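PDB 3GJY: spermidine synthase from Corynebacterium glutamicum ATCC 13032, which probably makes spermidine by moving an aminopropyl group from decarboxylated S-adenosylmethionine to putrescine. Local coordinates for residues V197-D202 with N239-G244; G208-L213 with R280-G285; A224-P229 with A271-E276. All blocks are in the same frame, centred on the assembly; numbering follows the deposited sequence. Where two conformers were deposited one is given.

Contact 1: V197-D202 with N239-G244; sequences VANCGD and NIILMG
Strands 194-202 and 238-245 run antiparallel at the point where the parallel part of a Rossmann-like AdoMet-dependent transferase sheet gives way to its reversed strand. Ala198 pairs with Leu242 and Cys200 with Ile240 as the hydrogen-bonded pairs, each closed by two backbone bonds, among them Ala198 N to Leu242 O at 2.8 Å. Between and beyond them, Asn199 faces Ile241 and Gly201 faces Asn239 in non-hydrogen-bonded pairs. Asn199 and Asn239 add a side-chain rung. Asn239 ND2 donates to a lone pair of Asn199 OD1, 2.8 Å away, with the two amide planes only 22° apart. The CG of Asn199 stands anti to its own nitrogen (chi1 -178°), which carries the amide over to the neighbouring strand. One water accepts from both Asn199 ND2 and Asn239 ND2, while Asp166 also takes a bond from Asn199 ND2, so the amide of Asn199 is fixed in rotation. On the same face Val197 CG1 meets Ile241 CG2 at 3.6 Å; on the other, Cys200 CB rests 3.8 Å from Leu242 CD1, beneath helix 207-219. A reversed strand inserted between two parallel ones, giving the order 3-2-1-4-5-7-6, is the signature of the class I methyltransferase fold shared by spermidine synthases.

Contact 2: G208-L213 with R280-G285; sequences GAKSEL and RKFASG
Lys210 lays its aliphatic chain across the ring of Phe282, a clear case of a charged residue used for its methylenes. Its CG lies anti to the carbonyl carbon (chi1 -69°), and beyond it the chain is fully extended, so that CG, CD and CE all run past Phe282. CE sits over one face of the ring, 4.0 Å from the centroid and 23° off the normal, a CH-pi contact displaced toward the rim. The same CE also packs 3.5 Å from Phe282 O. Phe282 reaches this place because its CG is turned away from its own nitrogen (chi1 173°), swinging the ring toward helix 207-219. A second side chain, Leu213, comes in at the edge: its CD1 lies in the ring plane, 3.8 Å from Phe282 CD2. Face and edge are taken by two residues one helical turn apart, each side chain running at about a right angle to that of Phe282. Nearer the backbone of the helix, Ala283 CB lies 3.9 Å from Leu213 CB, and no hydrogen bond joins the segments. Helix 207-219 thus lies between the central sheet, where Leu213 also touches Leu242 of strand 238-245, and the end of helix 276-282, whose Trp278 stacks on Phe282.

Contact 3: A224-P229 with A271-E276; sequences AVIADP and AQYKDE
Pro229 sets CG over the face of the Gln272 amide, 3.4 Å from CD, and this knob closes one end of an antiparallel strand pair. The extended chain of Gln272 brings its amide there. Ala271 CB fills the corner between Ala227 O, at 3.5 Å, and Ile226 CG2. The Tyr273 ring lies toward the Ala224 end of strand 222-227: Ile226 CG1 meets its edge, 4.0 Å from CD1, while Ala224 CB comes to it obliquely. On the other face of the sheet, with Ala227 and Gln272, Val225 CG2, between nitrogen and carbonyl carbon, nudges Lys274 CB at 3.6 Å. Lys274 bends at chi2 (-64°), turning its chain back along the strand until NZ gives a hydrogen bond to Gln272 OE1, 3.2 Å away and from above the carbonyl plane. Four backbone bonds hold the pair, such as Lys274 N to Val225 O at 2.8 Å. The buried hydroxyl of Tyr273 finds its partner in Phe250 O. Chemically the two faces differ: Ile226 and Tyr273 make an apolar layer against helix 255-264, whereas on the other face Gln272 and Lys274 add polar groups beside Val225 and Ala227, and the ammonium group probably gains from its cation-pi contact with Trp278.

From the N terminus, the small antiparallel sheet and the first four strands of the large one come before any of these contacts. Strand 194-202 then opens contact 1, helix 207-219 opens contact 2 and strand 222-227 opens contact 3. Contact 1 closes first, when strand 238-245 returns between its two neighbours; strand 272-274 closes contact 3, and the end of helix 276-282 and the residue after it close contact 2. Contact 1 therefore crosses both others, whereas contact 3 falls wholly within the span of contact 2. Contacts 1 and 3 share one sheet, joined by Met243 N to Ala224 O, and Asp202 links contact 1 to helix 207-219 through Ala209 N.

Contact 1: V197-D202 with N239-G244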
# COMPACT_ATOMS: atom_id res chain seq x y z
N VAL A 197 -4.63 -4.81 -0.37
CA VAL A 197 -3.52 -4.63 0.59
C VAL A 197 -3.45 -3.16 0.94
O VAL A 197 -3.38 -2.34 0.02
CB VAL A 197 -2.14 -4.97 -0.02
CG1 VAL A 197 -1.02 -4.71 0.98
CG2 VAL A 197 -2.08 -6.37 -0.53
N ALA A 198 -3.41 -2.82 2.21
CA ALA A 198 -3.31 -1.42 2.62
C ALA A 198 -2.22 -1.18 3.64
O ALA A 198 -2.07 -1.93 4.61
CB ALA A 198 -4.65 -0.91 3.19
N ASN A 199 -1.51 -0.07 3.45
CA ASN A 199 -0.66 0.46 4.50
C ASN A 199 -1.50 1.28 5.46
O ASN A 199 -2.24 2.18 5.04
CB ASN A 199 0.43 1.33 3.88
CG ASN A 199 1.38 1.89 4.89
OD1 ASN A 199 1.60 1.30 5.96
ND2 ASN A 199 1.99 3.03 4.55
N CYS A 200 -1.46 0.94 6.74
CA CYS A 200 -2.22 1.67 7.77
C CYS A 200 -1.24 2.13 8.83
O CYS A 200 -0.57 1.33 9.46
CB CYS A 200 -3.32 0.77 8.36
SG CYS A 200 -4.17 1.41 9.80
N GLY A 201 -1.12 3.45 8.98
CA GLY A 201 -0.33 4.01 10.09
C GLY A 201 -1.23 4.25 11.29
O GLY A 201 -2.35 4.78 11.15
N ASP A 202 -0.79 3.81 12.47
CA ASP A 202 -1.64 3.98 13.66
C ASP A 202 -0.80 4.12 14.93
O ASP A 202 0.33 3.60 15.02
CB ASP A 202 -2.70 2.86 13.76
CG ASP A 202 -3.97 3.29 14.52
OD1 ASP A 202 -4.05 4.45 15.02
OD2 ASP A 202 -4.92 2.49 14.63
N ASN A 239 3.39 0.94 11.50
CA ASN A 239 2.62 0.56 10.33
C ASN A 239 2.11 -0.82 10.53
O ASN A 239 2.83 -1.70 11.06
CB ASN A 239 3.48 0.56 9.07
CG ASN A 239 3.97 1.91 8.73
OD1 ASN A 239 4.99 2.36 9.27
ND2 ASN A 239 3.27 2.61 7.83
N ILE A 240 0.89 -1.03 10.04
CA ILE A 240 0.34 -2.38 9.95
C ILE A 240 -0.20 -2.53 8.53
O ILE A 240 -0.89 -1.64 8.01
CB ILE A 240 -0.75 -2.61 11.06
CG1 ILE A 240 -1.30 -4.04 10.99
CG2 ILE A 240 -1.85 -1.54 10.99
CD1 ILE A 240 -2.08 -4.44 12.24
N ILE A 241 0.14 -3.64 7.90
CA ILE A 241 -0.34 -3.95 6.55
C ILE A 241 -1.61 -4.80 6.70
O ILE A 241 -1.59 -5.88 7.31
CB ILE A 241 0.71 -4.74 5.76
CG1 ILE A 241 2.06 -3.97 5.69
CG2 ILE A 241 0.16 -5.06 4.37
CD1 ILE A 241 1.97 -2.51 5.28
N LEU A 242 -2.72 -4.30 6.17
CA LEU A 242 -4.04 -4.95 6.24
C LEU A 242 -4.34 -5.59 4.91
O LEU A 242 -4.29 -4.92 3.87
CB LEU A 242 -5.10 -3.89 6.54
CG LEU A 242 -4.78 -2.94 7.72
CD1 LEU A 242 -5.92 -1.92 7.87
CD2 LEU A 242 -4.61 -3.72 9.03
N MSE A 243 -4.65 -6.90 4.93
CA MSE A 243 -4.92 -7.63 3.71
C MSE A 243 -6.34 -8.22 3.71
O MSE A 243 -6.77 -8.76 4.73
CB MSE A 243 -3.86 -8.69 3.43
CG MSE A 243 -2.47 -8.10 3.23
SE MSE A 243 -1.11 -9.41 2.92
CE MSE A 243 -0.94 -9.95 4.74
N GLY A 244 -7.04 -8.10 2.59
CA GLY A 244 -8.38 -8.67 2.46
C GLY A 244 -8.50 -9.38 1.12
O GLY A 244 -7.93 -8.93 0.12
O HOH W 1 3.48 4.93 6.25

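Contact 2: G208-L213 with R280-G285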
# COMPACT_ATOMS: atom_id res chain seq x y z
N GLY A 208 -7.94 2.80 14.90
CA GLY A 208 -8.02 3.01 13.45
C GLY A 208 -7.85 1.71 12.66
O GLY A 208 -8.70 1.33 11.85
N ALA A 209 -6.75 1.02 12.91
CA ALA A 209 -6.51 -0.29 12.27
C ALA A 209 -7.67 -1.27 12.52
O ALA A 209 -8.12 -1.99 11.61
CB ALA A 209 -5.22 -0.87 12.75
N LYS A 210 -8.13 -1.35 13.78
CA LYS A 210 -9.17 -2.30 14.12
C LYS A 210 -10.49 -1.95 13.41
O LYS A 210 -11.18 -2.84 12.93
CB LYS A 210 -9.35 -2.38 15.63
CG LYS A 210 -8.14 -3.02 16.34
CD LYS A 210 -8.28 -2.89 17.85
CE LYS A 210 -7.08 -3.46 18.55
NZ LYS A 210 -7.26 -3.29 20.03
N SER A 211 -10.83 -0.66 13.33
CA SER A 211 -12.04 -0.27 12.62
C SER A 211 -11.92 -0.54 11.11
O SER A 211 -12.89 -0.92 10.45
CB SER A 211 -12.37 1.20 12.89
OG SER A 211 -12.95 1.32 14.18
N GLU A 212 -10.71 -0.36 10.55
CA GLU A 212 -10.53 -0.68 9.12
C GLU A 212 -10.78 -2.16 8.92
O GLU A 212 -11.48 -2.56 7.98
CB GLU A 212 -9.13 -0.32 8.62
CG GLU A 212 -8.88 1.17 8.58
CD GLU A 212 -7.94 1.55 7.48
OE1 GLU A 212 -8.23 1.09 6.37
OE2 GLU A 212 -7.02 2.35 7.72
N LEU A 213 -10.14 -2.97 9.76
CA LEU A 213 -10.36 -4.42 9.69
C LEU A 213 -11.84 -4.83 9.83
O LEU A 213 -12.31 -5.72 9.10
CB LEU A 213 -9.50 -5.20 10.71
CG LEU A 213 -8.01 -5.14 10.33
CD1 LEU A 213 -7.16 -5.44 11.59
CD2 LEU A 213 -7.71 -6.14 9.23
N ARG A 280 -9.22 -11.89 13.51
CA ARG A 280 -10.60 -11.82 14.00
C ARG A 280 -10.68 -11.60 15.50
O ARG A 280 -11.57 -10.89 15.96
CB ARG A 280 -11.41 -13.06 13.59
CG ARG A 280 -11.63 -13.14 12.08
CD ARG A 280 -12.64 -14.24 11.68
NE ARG A 280 -12.81 -14.27 10.23
CZ ARG A 280 -13.63 -13.48 9.53
NH1 ARG A 280 -14.41 -12.59 10.15
NH2 ARG A 280 -13.68 -13.59 8.20
N LYS A 281 -9.71 -12.10 16.24
CA LYS A 281 -9.64 -11.79 17.69
C LYS A 281 -9.16 -10.37 17.94
O LYS A 281 -9.77 -9.63 18.74
CB LYS A 281 -8.73 -12.77 18.38
CG LYS A 281 -9.31 -14.17 18.47
CD LYS A 281 -8.35 -15.02 19.23
CE LYS A 281 -7.65 -15.99 18.32
NZ LYS A 281 -8.55 -17.15 18.10
N PHE A 282 -8.12 -9.94 17.21
CA PHE A 282 -7.53 -8.61 17.36
C PHE A 282 -8.57 -7.50 17.14
O PHE A 282 -8.60 -6.51 17.88
CB PHE A 282 -6.40 -8.49 16.32
CG PHE A 282 -5.78 -7.11 16.20
CD1 PHE A 282 -4.94 -6.60 17.20
CD2 PHE A 282 -5.97 -6.35 15.04
CE1 PHE A 282 -4.33 -5.34 17.05
CE2 PHE A 282 -5.36 -5.10 14.88
CZ PHE A 282 -4.55 -4.58 15.89
N ALA A 283 -9.41 -7.66 16.12
CA ALA A 283 -10.37 -6.63 15.74
C ALA A 283 -11.78 -6.89 16.28
O ALA A 283 -12.71 -6.14 15.96
CB ALA A 283 -10.40 -6.52 14.24
N SER A 284 -11.94 -7.94 17.09
CA SER A 284 -13.23 -8.25 17.68
C SER A 284 -13.75 -7.05 18.46
O SER A 284 -12.99 -6.35 19.15
CB SER A 284 -13.11 -9.46 18.60
OG SER A 284 -14.39 -9.90 19.05
N GLY A 285 -15.04 -6.79 18.32
CA GLY A 285 -15.64 -5.67 19.04
C GLY A 285 -15.50 -4.30 18.37
O GLY A 285 -16.21 -3.36 18.72

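Contact 3: A224-P229 with A271-E276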
# COMPACT_ATOMS: atom_id res chain seq x y z
N ALA A 224 -5.91 -10.88 6.75
CA ALA A 224 -4.65 -11.18 7.40
C ALA A 224 -3.88 -9.89 7.55
O ALA A 224 -4.21 -8.87 6.90
CB ALA A 224 -3.83 -12.18 6.57
N VAL A 225 -2.86 -9.91 8.41
CA VAL A 225 -2.06 -8.72 8.62
C VAL A 225 -0.56 -9.01 8.72
O VAL A 225 -0.13 -10.14 9.01
CB VAL A 225 -2.54 -7.85 9.86
CG1 VAL A 225 -4.00 -7.42 9.80
CG2 VAL A 225 -2.18 -8.48 11.14
N ILE A 226 0.22 -7.98 8.44
CA ILE A 226 1.65 -7.96 8.76
C ILE A 226 1.93 -6.75 9.62
O ILE A 226 1.62 -5.62 9.26
CB ILE A 226 2.51 -7.94 7.50
CG1 ILE A 226 2.41 -9.28 6.73
CG2 ILE A 226 4.00 -7.72 7.89
CD1 ILE A 226 2.86 -9.20 5.31
N ALA A 227 2.47 -7.00 10.82
CA ALA A 227 2.49 -5.97 11.85
C ALA A 227 3.85 -5.71 12.40
O ALA A 227 4.68 -6.63 12.49
CB ALA A 227 1.55 -6.38 13.01
N ASP A 228 4.03 -4.44 12.80
CA ASP A 228 5.19 -3.97 13.53
C ASP A 228 4.98 -4.26 15.00
O ASP A 228 4.12 -3.67 15.63
CB ASP A 228 5.38 -2.48 13.38
CG ASP A 228 6.66 -2.01 14.02
OD1 ASP A 228 7.38 -1.22 13.39
OD2 ASP A 228 6.95 -2.42 15.16
N PRO A 229 5.78 -5.17 15.56
CA PRO A 229 5.57 -5.62 16.94
C PRO A 229 5.70 -4.55 18.06
O PRO A 229 4.87 -4.54 18.95
CB PRO A 229 6.61 -6.75 17.09
CG PRO A 229 6.77 -7.26 15.70
CD PRO A 229 6.79 -5.98 14.86
N ALA A 271 9.31 -8.14 11.54
CA ALA A 271 7.85 -8.05 11.61
C ALA A 271 7.21 -9.42 11.76
O ALA A 271 7.90 -10.43 11.68
CB ALA A 271 7.30 -7.37 10.37
N GLN A 272 5.90 -9.42 11.99
CA GLN A 272 5.14 -10.65 12.25
C GLN A 272 3.97 -10.74 11.26
O GLN A 272 3.27 -9.75 11.03
CB GLN A 272 4.58 -10.63 13.68
CG GLN A 272 5.69 -10.66 14.75
CD GLN A 272 5.26 -10.31 16.17
OE1 GLN A 272 4.12 -9.90 16.42
NE2 GLN A 272 6.20 -10.44 17.10
N TYR A 273 3.77 -11.93 10.71
CA TYR A 273 2.59 -12.26 9.93
C TYR A 273 1.53 -12.83 10.88
O TYR A 273 1.82 -13.71 11.70
CB TYR A 273 2.93 -13.33 8.89
CG TYR A 273 1.72 -13.86 8.14
CD1 TYR A 273 1.04 -13.06 7.21
CD2 TYR A 273 1.23 -15.15 8.37
CE1 TYR A 273 -0.06 -13.54 6.53
CE2 TYR A 273 0.11 -15.64 7.68
CZ TYR A 273 -0.54 -14.82 6.76
OH TYR A 273 -1.63 -15.27 6.07
N LYS A 274 0.31 -12.31 10.77
CA LYS A 274 -0.80 -12.79 11.59
C LYS A 274 -1.92 -13.26 10.69
O LYS A 274 -2.38 -12.52 9.78
CB LYS A 274 -1.33 -11.67 12.50
CG LYS A 274 -0.31 -10.96 13.39
CD LYS A 274 0.34 -11.89 14.40
CE LYS A 274 1.01 -11.11 15.50
NZ LYS A 274 1.80 -12.05 16.31
N ASP A 275 -2.38 -14.46 10.96
CA ASP A 275 -3.37 -15.10 10.11
C ASP A 275 -4.79 -14.64 10.45
O ASP A 275 -5.00 -13.84 11.39
CB ASP A 275 -3.20 -16.64 10.09
CG ASP A 275 -3.58 -17.34 11.40
OD1 ASP A 275 -4.19 -16.73 12.31
OD2 ASP A 275 -3.28 -18.55 11.46
N GLU A 276 -5.75 -15.12 9.68
CA GLU A 276 -7.15 -14.69 9.87
C GLU A 276 -7.69 -14.95 11.28
O GLU A 276 -8.38 -14.08 11.83
CB GLU A 276 -8.06 -15.36 8.85
CG GLU A 276 -9.49 -14.95 8.98
CD GLU A 276 -10.36 -15.50 7.90
OE1 GLU A 276 -9.86 -15.84 6.82
OE2 GLU A 276 -11.58 -15.63 8.14